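Long-range contacts in RE68036p (Drosophila melanogaster, PDB 1SQH), which is of unproven function but probably acts as an acyltransferase of the GNAT superfamily, perhaps transferring acyl groups to glycine: residues 8-13 with 113-118; 66-71 with 82-87; 212-217 with 250-255; 223-228 with 238-243. All blocks are in the same frame, centred on the assembly; numbering follows the deposited sequence.

Contact 1. Residues 8-13 with 113-118; sequences DILRPL and TQLIEW
Asp8 reaches over to Thr113 and Gln114 with its carboxylate and couples an Asx turn to an ST turn, fastening the start of edge strand 10-12 to the loop that leaves helix 104-112. The Asp8 and Thr113 side chains cross at a slant. Thr113 OG1 donates to Asp8 OD2 at 2.7 Å, arriving on the syn side but 22° out of the carboxylate plane. On its anti side Asp8 OD2 also takes Leu10 N at 2.9 Å, the bond that closes the Asx turn. Asp8 OD1 gives its syn lone pair to Gln114 N, 2.8 Å away, and three donors together keep the carboxylate from turning. With chi1 at -175°, Thr113 carries OG1 away from its own N, where Thr113 OG1 can donate to Asp8 and also accept from Leu115 N at 3.1 Å, forming the ST turn. Leu115 meets the carboxylate from the opposite direction, Leu115 CG lying 3.6 Å from Asp8 CG, and leans on Tyr69 and Leu85 of the sheet. Leu10 slants across Thr113, with Leu10 CD1 3.2 Å from Thr113 OG1. Leu10 CB also rests 4.0 Å from Leu115 CD1.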
loop_
_atom_site.group_PDB
_atom_site.type_symbol
_atom_site.label_atom_id
_atom_site.label_comp_id
_atom_site.label_asym_id
_atom_site.label_seq_id
_atom_site.Cartn_x
_atom_site.Cartn_y
_atom_site.Cartn_z
ATOM N N ASP A 8 13.153 -12.221 20.481
ATOM C CA ASP A 8 12.205 -11.105 20.525
ATOM C C ASP A 8 10.775 -11.591 20.747
ATOM O O ASP A 8 10.427 -12.699 20.356
ATOM C CB ASP A 8 12.273 -10.311 19.214
ATOM C CG ASP A 8 11.573 -8.965 19.307
ATOM O OD1 ASP A 8 12.209 -7.990 19.776
ATOM O OD2 ASP A 8 10.383 -8.889 18.924
ATOM N N ILE A 9 9.944 -10.759 21.364
ATOM C CA ILE A 9 8.560 -11.136 21.612
ATOM C C ILE A 9 7.820 -11.398 20.287
ATOM O O ILE A 9 6.745 -12.012 20.264
ATOM C CB ILE A 9 7.834 -10.045 22.415
ATOM C CG1 ILE A 9 6.443 -10.528 22.823
ATOM C CG2 ILE A 9 7.759 -8.770 21.603
ATOM C CD1 ILE A 9 5.745 -9.581 23.770
ATOM N N LEU A 10 8.403 -10.930 19.189
ATOM C CA LEU A 10 7.824 -11.140 17.872
ATOM C C LEU A 10 8.459 -12.374 17.235
ATOM O O LEU A 10 9.681 -12.488 17.169
ATOM C CB LEU A 10 8.065 -9.918 16.973
ATOM C CG LEU A 10 7.318 -8.619 17.300
ATOM C CD1 LEU A 10 7.722 -7.532 16.326
ATOM C CD2 LEU A 10 5.809 -8.864 17.240
ATOM N N ARG A 11 7.631 -13.305 16.775
ATOM C CA ARG A 11 8.142 -14.510 16.138
ATOM C C ARG A 11 7.764 -14.521 14.670
ATOM O O ARG A 11 6.590 -14.391 14.322
ATOM C CB ARG A 11 7.584 -15.778 16.780
ATOM C CG ARG A 11 8.211 -17.021 16.164
ATOM C CD ARG A 11 7.470 -18.308 16.469
ATOM N NE ARG A 11 6.351 -18.565 15.562
ATOM C CZ ARG A 11 5.098 -18.207 15.810
ATOM N NH1 ARG A 11 4.808 -17.567 16.940
ATOM N NH2 ARG A 11 4.132 -18.520 14.954
ATOM N N PRO A 12 8.751 -14.707 13.788
ATOM C CA PRO A 12 8.504 -14.732 12.345
ATOM C C PRO A 12 7.591 -15.869 11.901
ATOM O O PRO A 12 7.852 -17.039 12.186
ATOM C CB PRO A 12 9.909 -14.854 11.765
ATOM C CG PRO A 12 10.625 -15.682 12.798
ATOM C CD PRO A 12 10.158 -15.038 14.089
ATOM N N LEU A 13 6.512 -15.523 11.208
ATOM C CA LEU A 13 5.592 -16.539 10.720
ATOM C C LEU A 13 6.168 -17.163 9.467
ATOM O O LEU A 13 6.824 -16.494 8.675
ATOM C CB LEU A 13 4.225 -15.933 10.401
ATOM C CG LEU A 13 3.274 -15.683 11.569
ATOM C CD1 LEU A 13 3.886 -14.664 12.500
ATOM C CD2 LEU A 13 1.931 -15.187 11.046
ATOM N N THR A 113 8.946 -5.428 21.836
ATOM C CA THR A 113 9.830 -5.759 20.726
ATOM C C THR A 113 10.961 -4.751 20.556
ATOM O O THR A 113 10.896 -3.624 21.052
ATOM C CB THR A 113 9.041 -5.830 19.388
ATOM O OG1 THR A 113 9.908 -6.275 18.335
ATOM C CG2 THR A 113 8.470 -4.456 19.028
ATOM N N GLN A 114 11.998 -5.172 19.848
ATOM C CA GLN A 114 13.138 -4.309 19.575
ATOM C C GLN A 114 13.456 -4.411 18.090
ATOM O O GLN A 114 14.548 -4.053 17.657
ATOM C CB GLN A 114 14.353 -4.748 20.391
ATOM C CG GLN A 114 14.109 -4.800 21.887
ATOM C CD GLN A 114 15.351 -5.197 22.645
ATOM O OE1 GLN A 114 15.915 -6.275 22.419
ATOM N NE2 GLN A 114 15.795 -4.327 23.551
ATOM N N LEU A 115 12.501 -4.916 17.313
ATOM C CA LEU A 115 12.709 -5.054 15.877
ATOM C C LEU A 115 12.267 -3.792 15.140
ATOM O O LEU A 115 12.580 -3.619 13.962
ATOM C CB LEU A 115 11.938 -6.261 15.335
ATOM C CG LEU A 115 12.145 -7.613 16.024
ATOM C CD1 LEU A 115 11.439 -8.699 15.213
ATOM C CD2 LEU A 115 13.623 -7.928 16.142
ATOM N N ILE A 116 11.545 -2.919 15.842
ATOM C CA ILE A 116 11.037 -1.677 15.269
ATOM C C ILE A 116 12.007 -0.520 15.501
ATOM O O ILE A 116 12.506 -0.323 16.608
ATOM C CB ILE A 116 9.663 -1.312 15.873
ATOM C CG1 ILE A 116 8.628 -2.373 15.493
ATOM C CG2 ILE A 116 9.225 0.043 15.380
ATOM C CD1 ILE A 116 7.249 -2.126 16.063
ATOM N N GLU A 117 12.263 0.252 14.452
ATOM C CA GLU A 117 13.195 1.371 14.530
ATOM C C GLU A 117 12.501 2.690 14.880
ATOM O O GLU A 117 12.416 3.610 14.067
ATOM C CB GLU A 117 13.951 1.457 13.202
ATOM C CG GLU A 117 14.441 0.082 12.756
ATOM C CD GLU A 117 15.191 0.103 11.443
ATOM O OE1 GLU A 117 15.020 1.076 10.680
ATOM O OE2 GLU A 117 15.936 -0.862 11.161
ATOM N N TRP A 118 12.015 2.762 16.117
ATOM C CA TRP A 118 11.313 3.933 16.636
ATOM C C TRP A 118 12.100 5.215 16.488
ATOM O O TRP A 118 11.528 6.291 16.338
ATOM C CB TRP A 118 11.013 3.763 18.130
ATOM C CG TRP A 118 10.180 2.579 18.474
ATOM C CD1 TRP A 118 10.597 1.431 19.073
ATOM C CD2 TRP A 118 8.776 2.432 18.252
ATOM N NE1 TRP A 118 9.538 0.574 19.243
ATOM C CE2 TRP A 118 8.408 1.164 18.746
ATOM C CE3 TRP A 118 7.792 3.252 17.680
ATOM C CZ2 TRP A 118 7.093 0.693 18.689
ATOM C CZ3 TRP A 118 6.483 2.783 17.621
ATOM C CH2 TRP A 118 6.149 1.513 18.125
#

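Contact 2. Residues 66-71 with 82-87; sequences KQFYTH and YVSLHR
Phe68 and Tyr82 run side by side and point the same way, with Tyr82 CD1 at the edge of the phenyl ring, near its plane and 3.8 Å from Phe68 CD1. The two ring planes are inclined by 48°, so the pair is neither stacked nor T-shaped. Ser84 CB lies at the edge of the Tyr82 ring, in plane, and approaches the Phe68 ring obliquely, 3.6 Å from Phe68 CD1; Leu39 and Gln42 of helix 34-51 also touch the phenyl. Among the side chains of the other face, Tyr69 has Val83 O at its ring edge, in plane, 3.4 Å from Tyr69 CD1. Its CG is anti to the carbonyl carbon (chi1 -56°), which lays the ring across Leu85 at about a right angle and brings Tyr69 CE1 within 3.6 Å of Leu85 CD1. With alanine in place of Tyr69, Leu85 CD1 would probably lose the ring it packs against, and a gap is likely beside Leu10 and Leu115.

The backbones form an antiparallel ladder inside the large mixed sheet, where strand 67-71 lies between 10-12 and 82-87. Tyr69 and Val83 are a hydrogen-bonded pair: Tyr69 N meets Val83 O at 2.7 Å, and Val83 N returns a bond to Tyr69 O. Gln67 and Leu85 form the next such pair, with Gln67 N 3.0 Å from Leu85 O. Phe68 and Ser84 between them are non-hydrogen-bonded. Tyr82 OH finds its partners in Ser94 and His35. Lys66 CG comes to the edge of the His86 imidazole, whose NE2 is bonded to Ser63 O.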
loop_
_atom_site.group_PDB
_atom_site.type_symbol
_atom_site.label_atom_id
_atom_site.label_comp_id
_atom_site.label_asym_id
_atom_site.label_seq_id
_atom_site.Cartn_x
_atom_site.Cartn_y
_atom_site.Cartn_z
ATOM N N LYS A 66 7.917 -8.639 2.623
ATOM C CA LYS A 66 7.451 -8.279 3.956
ATOM C C LYS A 66 7.696 -9.463 4.884
ATOM O O LYS A 66 7.614 -10.616 4.464
ATOM C CB LYS A 66 5.952 -7.947 3.960
ATOM C CG LYS A 66 5.571 -6.590 3.381
ATOM C CD LYS A 66 4.122 -6.237 3.754
ATOM C CE LYS A 66 3.660 -4.938 3.115
ATOM N NZ LYS A 66 3.675 -5.034 1.625
ATOM N N GLN A 67 8.006 -9.181 6.141
ATOM C CA GLN A 67 8.227 -10.246 7.111
ATOM C C GLN A 67 7.156 -10.107 8.187
ATOM O O GLN A 67 7.113 -9.122 8.926
ATOM C CB GLN A 67 9.625 -10.129 7.706
ATOM C CG GLN A 67 10.725 -10.333 6.675
ATOM C CD GLN A 67 11.963 -9.504 6.965
ATOM O OE1 GLN A 67 11.965 -8.279 6.775
ATOM N NE2 GLN A 67 13.019 -10.163 7.430
ATOM N N PHE A 68 6.277 -11.097 8.248
ATOM C CA PHE A 68 5.184 -11.078 9.203
ATOM C C PHE A 68 5.587 -11.716 10.525
ATOM O O PHE A 68 6.366 -12.672 10.546
ATOM C CB PHE A 68 3.983 -11.805 8.593
ATOM C CG PHE A 68 3.411 -11.112 7.379
ATOM C CD1 PHE A 68 2.514 -10.051 7.527
ATOM C CD2 PHE A 68 3.794 -11.493 6.094
ATOM C CE1 PHE A 68 2.006 -9.376 6.416
ATOM C CE2 PHE A 68 3.294 -10.826 4.974
ATOM C CZ PHE A 68 2.396 -9.764 5.137
ATOM N N TYR A 69 5.070 -11.180 11.626
ATOM C CA TYR A 69 5.387 -11.710 12.951
ATOM C C TYR A 69 4.151 -11.780 13.835
ATOM O O TYR A 69 3.130 -11.177 13.533
ATOM C CB TYR A 69 6.406 -10.820 13.678
ATOM C CG TYR A 69 7.703 -10.567 12.955
ATOM C CD1 TYR A 69 7.785 -9.621 11.936
ATOM C CD2 TYR A 69 8.861 -11.252 13.314
ATOM C CE1 TYR A 69 8.998 -9.357 11.292
ATOM C CE2 TYR A 69 10.076 -11.002 12.678
ATOM C CZ TYR A 69 10.139 -10.055 11.673
ATOM O OH TYR A 69 11.338 -9.789 11.055
ATOM N N THR A 70 4.242 -12.525 14.933
ATOM C CA THR A 70 3.142 -12.579 15.881
ATOM C C THR A 70 3.748 -12.769 17.251
ATOM O O THR A 70 4.944 -13.016 17.363
ATOM C CB THR A 70 2.153 -13.729 15.617
ATOM O OG1 THR A 70 1.007 -13.543 16.458
ATOM C CG2 THR A 70 2.780 -15.081 15.937
ATOM N N HIS A 71 2.927 -12.636 18.291
ATOM C CA HIS A 71 3.393 -12.797 19.663
ATOM C C HIS A 71 3.981 -14.206 19.808
ATOM O O HIS A 71 3.278 -15.208 19.647
ATOM C CB HIS A 71 2.222 -12.590 20.628
ATOM C CG HIS A 71 2.630 -12.444 22.063
ATOM N ND1 HIS A 71 3.466 -13.338 22.695
ATOM C CD2 HIS A 71 2.282 -11.526 22.998
ATOM C CE1 HIS A 71 3.616 -12.980 23.959
ATOM N NE2 HIS A 71 2.907 -11.885 24.168
ATOM N N TYR A 82 -0.878 -9.545 14.437
ATOM C CA TYR A 82 0.297 -9.608 13.592
ATOM C C TYR A 82 0.992 -8.262 13.474
ATOM O O TYR A 82 0.423 -7.201 13.749
ATOM C CB TYR A 82 -0.084 -10.111 12.193
ATOM C CG TYR A 82 -0.420 -9.010 11.216
ATOM C CD1 TYR A 82 0.544 -8.507 10.342
ATOM C CD2 TYR A 82 -1.693 -8.450 11.183
ATOM C CE1 TYR A 82 0.248 -7.473 9.458
ATOM C CE2 TYR A 82 -2.001 -7.410 10.297
ATOM C CZ TYR A 82 -1.025 -6.930 9.439
ATOM O OH TYR A 82 -1.337 -5.912 8.560
ATOM N N VAL A 83 2.243 -8.322 13.063
ATOM C CA VAL A 83 3.039 -7.133 12.857
ATOM C C VAL A 83 3.913 -7.513 11.687
ATOM O O VAL A 83 4.544 -8.578 11.698
ATOM C CB VAL A 83 3.951 -6.785 14.085
ATOM C CG1 VAL A 83 4.846 -5.593 13.747
ATOM C CG2 VAL A 83 3.100 -6.465 15.311
ATOM N N SER A 84 3.919 -6.661 10.671
ATOM C CA SER A 84 4.747 -6.894 9.496
ATOM C C SER A 84 5.828 -5.821 9.438
ATOM O O SER A 84 5.629 -4.688 9.900
ATOM C CB SER A 84 3.903 -6.852 8.222
ATOM O OG SER A 84 3.145 -5.664 8.168
ATOM N N LEU A 85 6.979 -6.200 8.894
ATOM C CA LEU A 85 8.098 -5.289 8.747
ATOM C C LEU A 85 8.498 -5.274 7.280
ATOM O O LEU A 85 8.693 -6.334 6.672
ATOM C CB LEU A 85 9.265 -5.744 9.623
ATOM C CG LEU A 85 9.058 -5.604 11.140
ATOM C CD1 LEU A 85 10.309 -6.109 11.871
ATOM C CD2 LEU A 85 8.797 -4.155 11.497
ATOM N N HIS A 86 8.585 -4.066 6.725
ATOM C CA HIS A 86 8.937 -3.830 5.323
ATOM C C HIS A 86 10.162 -2.921 5.202
ATOM O O HIS A 86 10.383 -2.029 6.029
ATOM C CB HIS A 86 7.732 -3.207 4.595
ATOM C CG HIS A 86 8.021 -2.746 3.196
ATOM N ND1 HIS A 86 8.557 -1.505 2.916
ATOM C CD2 HIS A 86 7.824 -3.349 1.997
ATOM C CE1 HIS A 86 8.673 -1.364 1.607
ATOM N NE2 HIS A 86 8.236 -2.469 1.026
ATOM N N ARG A 87 10.956 -3.140 4.163
ATOM C CA ARG A 87 12.150 -2.338 3.961
ATOM C C ARG A 87 12.297 -1.778 2.547
ATOM O O ARG A 87 12.117 -2.496 1.559
ATOM C CB ARG A 87 13.390 -3.173 4.293
ATOM C CG ARG A 87 14.701 -2.393 4.278
ATOM C CD ARG A 87 15.336 -2.432 5.658
ATOM N NE ARG A 87 15.209 -1.181 6.397
ATOM C CZ ARG A 87 15.092 -1.114 7.722
ATOM N NH1 ARG A 87 15.074 -2.226 8.446
ATOM N NH2 ARG A 87 15.014 0.062 8.330
#

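Contact 3. Residues 212-217 with 250-255; sequences LGICRS and GLLAAA
Ile214 turns CG1 anti to its carbonyl carbon (chi1 -59°) and bends again at chi2 (-71°), a shape that presents the CG1 branch to Leu252 on the helix. Leu252 starts from a CB that does not aim at the strand, and its own torsions (chi1 -89°) bring both methyls toward the strand. Leu252 CD2 lies 3.4 Å from Ile214 CG1, closer than ordinary van der Waals contact, while Leu252 CD1 sits 3.8 Å from Leu212 CB. One leucine thus straddles the space between Leu212 and Ile214, with Gly213 between them adding no side chain. Next to it, Leu212 CD1 abuts Ala255 CB at 3.6 Å, and Ile214 CD1 has a looser neighbour in Leu251 CD2 at 4.4 Å. If an alanine stood in place of Ile214, Leu252 CD2 would probably be left without its close partner, opening a gap between helix 248-263 and strand 211-216.

No hydrogen bond joins the two segments; the contact is wholly apolar. The axes of strand 212-216 and helix 250-255 approach to 9.4 Å and run roughly antiparallel. Ala253, turned away from the strand, packs instead on Leu282 and Ile286 of helix 277-286. A helix laid over a face of an antiparallel sheet in this way fits the GNAT fold, in which the corresponding helix follows the loop that binds the acyl-CoA pyrophosphate.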
loop_
_atom_site.group_PDB
_atom_site.type_symbol
_atom_site.label_atom_id
_atom_site.label_comp_id
_atom_site.label_asym_id
_atom_site.label_seq_id
_atom_site.Cartn_x
_atom_site.Cartn_y
_atom_site.Cartn_z
ATOM N N LEU A 212 -0.057 2.064 -15.836
ATOM C CA LEU A 212 -0.575 2.690 -17.045
ATOM C C LEU A 212 -0.028 4.094 -17.210
ATOM O O LEU A 212 0.008 4.874 -16.260
ATOM C CB LEU A 212 -2.106 2.739 -17.021
ATOM C CG LEU A 212 -2.882 1.463 -17.357
ATOM C CD1 LEU A 212 -4.383 1.759 -17.403
ATOM C CD2 LEU A 212 -2.431 0.930 -18.705
ATOM N N GLY A 213 0.404 4.411 -18.422
ATOM C CA GLY A 213 0.935 5.731 -18.678
ATOM C C GLY A 213 0.277 6.367 -19.884
ATOM O O GLY A 213 -0.164 5.673 -20.807
ATOM N N ILE A 214 0.195 7.693 -19.861
ATOM C CA ILE A 214 -0.381 8.469 -20.954
ATOM C C ILE A 214 0.749 9.272 -21.626
ATOM O O ILE A 214 1.391 10.125 -20.989
ATOM C CB ILE A 214 -1.442 9.484 -20.441
ATOM C CG1 ILE A 214 -2.581 8.766 -19.716
ATOM C CG2 ILE A 214 -2.015 10.268 -21.611
ATOM C CD1 ILE A 214 -3.489 7.961 -20.623
ATOM N N CYS A 215 0.995 9.009 -22.905
ATOM C CA CYS A 215 2.036 9.736 -23.621
ATOM C C CYS A 215 1.481 10.464 -24.839
ATOM O O CYS A 215 0.509 10.016 -25.450
ATOM C CB CYS A 215 3.144 8.785 -24.066
ATOM S SG CYS A 215 4.053 8.033 -22.709
ATOM N N ARG A 216 2.103 11.589 -25.187
ATOM C CA ARG A 216 1.671 12.365 -26.343
ATOM C C ARG A 216 2.048 11.567 -27.585
ATOM O O ARG A 216 3.167 11.061 -27.687
ATOM C CB ARG A 216 2.371 13.729 -26.380
ATOM C CG ARG A 216 2.440 14.445 -25.042
ATOM C CD ARG A 216 2.597 15.953 -25.215
ATOM N NE ARG A 216 1.306 16.609 -25.436
ATOM C CZ ARG A 216 1.155 17.884 -25.783
ATOM N NH1 ARG A 216 2.219 18.661 -25.957
ATOM N NH2 ARG A 216 -0.068 18.387 -25.950
ATOM N N SER A 217 1.118 11.439 -28.526
ATOM C CA SER A 217 1.404 10.700 -29.745
ATOM C C SER A 217 2.621 11.286 -30.460
ATOM O O SER A 217 3.388 10.561 -31.097
ATOM C CB SER A 217 0.189 10.721 -30.663
ATOM O OG SER A 217 -0.899 10.075 -30.034
ATOM N N GLY A 250 -9.261 10.854 -14.414
ATOM C CA GLY A 250 -10.371 9.934 -14.268
ATOM C C GLY A 250 -10.245 8.758 -15.223
ATOM O O GLY A 250 -10.703 7.650 -14.929
ATOM N N LEU A 251 -9.618 8.996 -16.370
ATOM C CA LEU A 251 -9.439 7.941 -17.360
ATOM C C LEU A 251 -8.483 6.881 -16.815
ATOM O O LEU A 251 -8.770 5.683 -16.886
ATOM C CB LEU A 251 -8.905 8.529 -18.676
ATOM C CG LEU A 251 -8.900 7.576 -19.876
ATOM C CD1 LEU A 251 -8.984 8.369 -21.164
ATOM C CD2 LEU A 251 -7.658 6.719 -19.850
ATOM N N LEU A 252 -7.352 7.316 -16.266
ATOM C CA LEU A 252 -6.391 6.366 -15.711
ATOM C C LEU A 252 -7.066 5.514 -14.650
ATOM O O LEU A 252 -7.035 4.281 -14.714
ATOM C CB LEU A 252 -5.179 7.080 -15.084
ATOM C CG LEU A 252 -3.940 7.424 -15.936
ATOM C CD1 LEU A 252 -3.584 6.247 -16.840
ATOM C CD2 LEU A 252 -4.202 8.633 -16.768
ATOM N N ALA A 253 -7.700 6.164 -13.681
ATOM C CA ALA A 253 -8.356 5.425 -12.609
ATOM C C ALA A 253 -9.383 4.412 -13.105
ATOM O O ALA A 253 -9.476 3.304 -12.574
ATOM C CB ALA A 253 -9.007 6.393 -11.613
ATOM N N ALA A 254 -10.164 4.783 -14.108
ATOM C CA ALA A 254 -11.174 3.858 -14.617
ATOM C C ALA A 254 -10.497 2.670 -15.296
ATOM O O ALA A 254 -10.810 1.510 -15.001
ATOM C CB ALA A 254 -12.113 4.581 -15.593
ATOM N N ALA A 255 -9.544 2.961 -16.182
ATOM C CA ALA A 255 -8.836 1.918 -16.913
ATOM C C ALA A 255 -8.111 0.948 -15.980
ATOM O O ALA A 255 -8.268 -0.277 -16.097
ATOM C CB ALA A 255 -7.853 2.542 -17.886
#

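Contact 4. Residues 223-228 with 238-243; sequences IAWIFQ and QVLPKA
Ile223 is squeezed between Leu240, Lys242 and Ala243, and this is the tight end of the contact. Ile223 CD1 lies 3.4 Å from Leu240 CD2 and the same 3.4 Å from Lys242 CE, while Ile223 CG1 presses on Ala243 CB at 3.5 Å. The chi1 of Ile223 (-144°) falls away from any staggered position, consistent with strain in this corner. Leu240 sends its other methyl to the buried indole, Leu240 CD1 reaching Trp225 CH2 at 3.4 Å. Trp225 has CG in the crowded position between N and the carbonyl carbon (chi1 51°), which stands the ring alongside Gln238, both pointing the same way with ring and amide planes 57° apart. The backbone O of Gln238 lies over the centre of one indole face. Trp225 NE1, 3.8 Å from Gln238 CB, is buried with no hydrogen-bond partner in the model.

The backbones belong to the antiparallel hairpin of strands 222-228 and 234-239. Trp225 and Gln238 form a hydrogen-bonded pair, with Trp225 N 2.9 Å from Gln238 O and Gln238 N 3.0 Å from Trp225 O. Past the non-hydrogen-bonded pair Ala224 and Val239, Leu240 N reaches Ile223 O at 2.8 Å. Ile223 and Ala224 together oppose Ile214 of the next strand, making a classic beta bulge. In GNAT relatives, the turn after such a hairpin leads to the acyl-CoA pyrophosphate loop, and the chain from Leu240 to Ala243 probably does likewise.

Toward solvent, Gln238 is only partly exposed. Lys242 is exposed, and its NZ has a long, weak ion pair with Glu221.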
loop_
_atom_site.group_PDB
_atom_site.type_symbol
_atom_site.label_atom_id
_atom_site.label_comp_id
_atom_site.label_asym_id
_atom_site.label_seq_id
_atom_site.Cartn_x
_atom_site.Cartn_y
_atom_site.Cartn_z
ATOM N N ILE A 223 3.079 11.836 -19.792
ATOM C CA ILE A 223 2.453 13.010 -19.201
ATOM C C ILE A 223 1.519 12.750 -18.021
ATOM O O ILE A 223 1.132 13.682 -17.310
ATOM C CB ILE A 223 1.703 13.805 -20.312
ATOM C CG1 ILE A 223 1.809 15.303 -20.036
ATOM C CG2 ILE A 223 0.242 13.339 -20.420
ATOM C CD1 ILE A 223 3.205 15.854 -20.226
ATOM N N ALA A 224 1.168 11.485 -17.818
ATOM C CA ALA A 224 0.280 11.079 -16.726
ATOM C C ALA A 224 0.429 9.573 -16.515
ATOM O O ALA A 224 0.695 8.834 -17.465
ATOM C CB ALA A 224 -1.173 11.426 -17.069
ATOM N N TRP A 225 0.251 9.113 -15.282
ATOM C CA TRP A 225 0.413 7.689 -14.999
ATOM C C TRP A 225 -0.349 7.219 -13.757
ATOM O O TRP A 225 -0.776 8.023 -12.928
ATOM C CB TRP A 225 1.908 7.380 -14.844
ATOM C CG TRP A 225 2.577 8.304 -13.873
ATOM C CD1 TRP A 225 2.571 8.205 -12.511
ATOM C CD2 TRP A 225 3.233 9.538 -14.181
ATOM N NE1 TRP A 225 3.175 9.307 -11.949
ATOM C CE2 TRP A 225 3.589 10.141 -12.953
ATOM C CE3 TRP A 225 3.549 10.197 -15.377
ATOM C CZ2 TRP A 225 4.246 11.377 -12.888
ATOM C CZ3 TRP A 225 4.201 11.429 -15.313
ATOM C CH2 TRP A 225 4.541 12.004 -14.073
ATOM N N ILE A 226 -0.506 5.905 -13.641
ATOM C CA ILE A 226 -1.206 5.302 -12.518
ATOM C C ILE A 226 -0.577 3.923 -12.295
ATOM O O ILE A 226 -0.190 3.244 -13.248
ATOM C CB ILE A 226 -2.733 5.205 -12.830
ATOM C CG1 ILE A 226 -3.543 5.078 -11.536
ATOM C CG2 ILE A 226 -3.010 4.023 -13.750
ATOM C CD1 ILE A 226 -3.567 3.697 -10.975
ATOM N N PHE A 227 -0.452 3.522 -11.035
ATOM C CA PHE A 227 0.160 2.236 -10.692
ATOM C C PHE A 227 -0.798 1.324 -9.951
ATOM O O PHE A 227 -1.842 1.769 -9.465
ATOM C CB PHE A 227 1.334 2.425 -9.728
ATOM C CG PHE A 227 2.602 2.868 -10.363
ATOM C CD1 PHE A 227 2.819 4.212 -10.660
ATOM C CD2 PHE A 227 3.618 1.942 -10.610
ATOM C CE1 PHE A 227 4.037 4.632 -11.191
ATOM C CE2 PHE A 227 4.843 2.345 -11.143
ATOM C CZ PHE A 227 5.057 3.693 -11.433
ATOM N N GLN A 228 -0.429 0.046 -9.858
ATOM C CA GLN A 228 -1.196 -0.890 -9.049
ATOM C C GLN A 228 -0.391 -0.721 -7.760
ATOM O O GLN A 228 0.823 -0.552 -7.831
ATOM C CB GLN A 228 -1.059 -2.331 -9.544
ATOM C CG GLN A 228 -1.907 -3.304 -8.718
ATOM C CD GLN A 228 -2.004 -4.682 -9.341
ATOM O OE1 GLN A 228 -2.930 -5.442 -9.046
ATOM N NE2 GLN A 228 -1.050 -5.015 -10.194
ATOM N N GLN A 238 -1.108 10.420 -11.094
ATOM C CA GLN A 238 -0.659 11.787 -11.284
ATOM C C GLN A 238 -0.678 12.219 -12.737
ATOM O O GLN A 238 -0.420 11.422 -13.642
ATOM C CB GLN A 238 0.736 12.003 -10.698
ATOM C CG GLN A 238 1.121 13.479 -10.678
ATOM C CD GLN A 238 2.329 13.770 -9.815
ATOM O OE1 GLN A 238 2.671 14.931 -9.594
ATOM N NE2 GLN A 238 2.985 12.718 -9.321
ATOM N N VAL A 239 -1.010 13.490 -12.937
ATOM C CA VAL A 239 -1.051 14.093 -14.257
ATOM C C VAL A 239 -0.200 15.359 -14.207
ATOM O O VAL A 239 -0.407 16.221 -13.344
ATOM C CB VAL A 239 -2.499 14.476 -14.667
ATOM C CG1 VAL A 239 -2.481 15.233 -15.987
ATOM C CG2 VAL A 239 -3.364 13.225 -14.790
ATOM N N LEU A 240 0.770 15.453 -15.112
ATOM C CA LEU A 240 1.642 16.621 -15.190
ATOM C C LEU A 240 0.765 17.844 -15.454
ATOM O O LEU A 240 -0.213 17.773 -16.204
ATOM C CB LEU A 240 2.662 16.449 -16.327
ATOM C CG LEU A 240 4.098 15.951 -16.083
ATOM C CD1 LEU A 240 4.273 15.337 -14.707
ATOM C CD2 LEU A 240 4.429 14.955 -17.178
ATOM N N PRO A 241 1.104 18.983 -14.836
ATOM C CA PRO A 241 0.336 20.217 -15.009
ATOM C C PRO A 241 -0.038 20.557 -16.449
ATOM O O PRO A 241 -1.176 20.932 -16.725
ATOM C CB PRO A 241 1.241 21.265 -14.373
ATOM C CG PRO A 241 1.854 20.494 -13.225
ATOM C CD PRO A 241 2.231 19.189 -13.906
ATOM N N LYS A 242 0.913 20.417 -17.365
ATOM C CA LYS A 242 0.666 20.731 -18.765
ATOM C C LYS A 242 -0.384 19.857 -19.446
ATOM O O LYS A 242 -0.698 20.058 -20.624
ATOM C CB LYS A 242 1.977 20.675 -19.560
ATOM C CG LYS A 242 2.818 19.422 -19.340
ATOM C CD LYS A 242 4.031 19.432 -20.264
ATOM C CE LYS A 242 5.172 18.571 -19.730
ATOM N NZ LYS A 242 5.814 19.149 -18.505
ATOM N N ALA A 243 -0.923 18.886 -18.713
ATOM C CA ALA A 243 -1.942 17.998 -19.270
ATOM C C ALA A 243 -3.181 17.930 -18.377
ATOM O O ALA A 243 -4.051 17.085 -18.578
ATOM C CB ALA A 243 -1.362 16.596 -19.478
#

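How the contacts relate
The four contacts fall into two groups on opposite sides of the chain's centre. Contacts 1 and 2 come first along the chain, with 66-71 and 82-87 lying between the segments of contact 1. Their centres are 8 Å apart, strands 10-12 and 67-71 are neighbours in the large mixed sheet, and a Glu117-Arg87 salt bridge ties them further. Contact 4 lies between the segments of contact 3; their centres are 7 Å apart, and strands 211-216 and 222-228 adjoin in the four-stranded antiparallel sheet. Contacts 1 and 3 are about 41 Å apart, centre to centre. The first pair belongs to a DUF5645 region, the second to an FR47-like one, consistent with two GNAT-like parts, though later strands 268-273 and 289-299 join the mixed sheet.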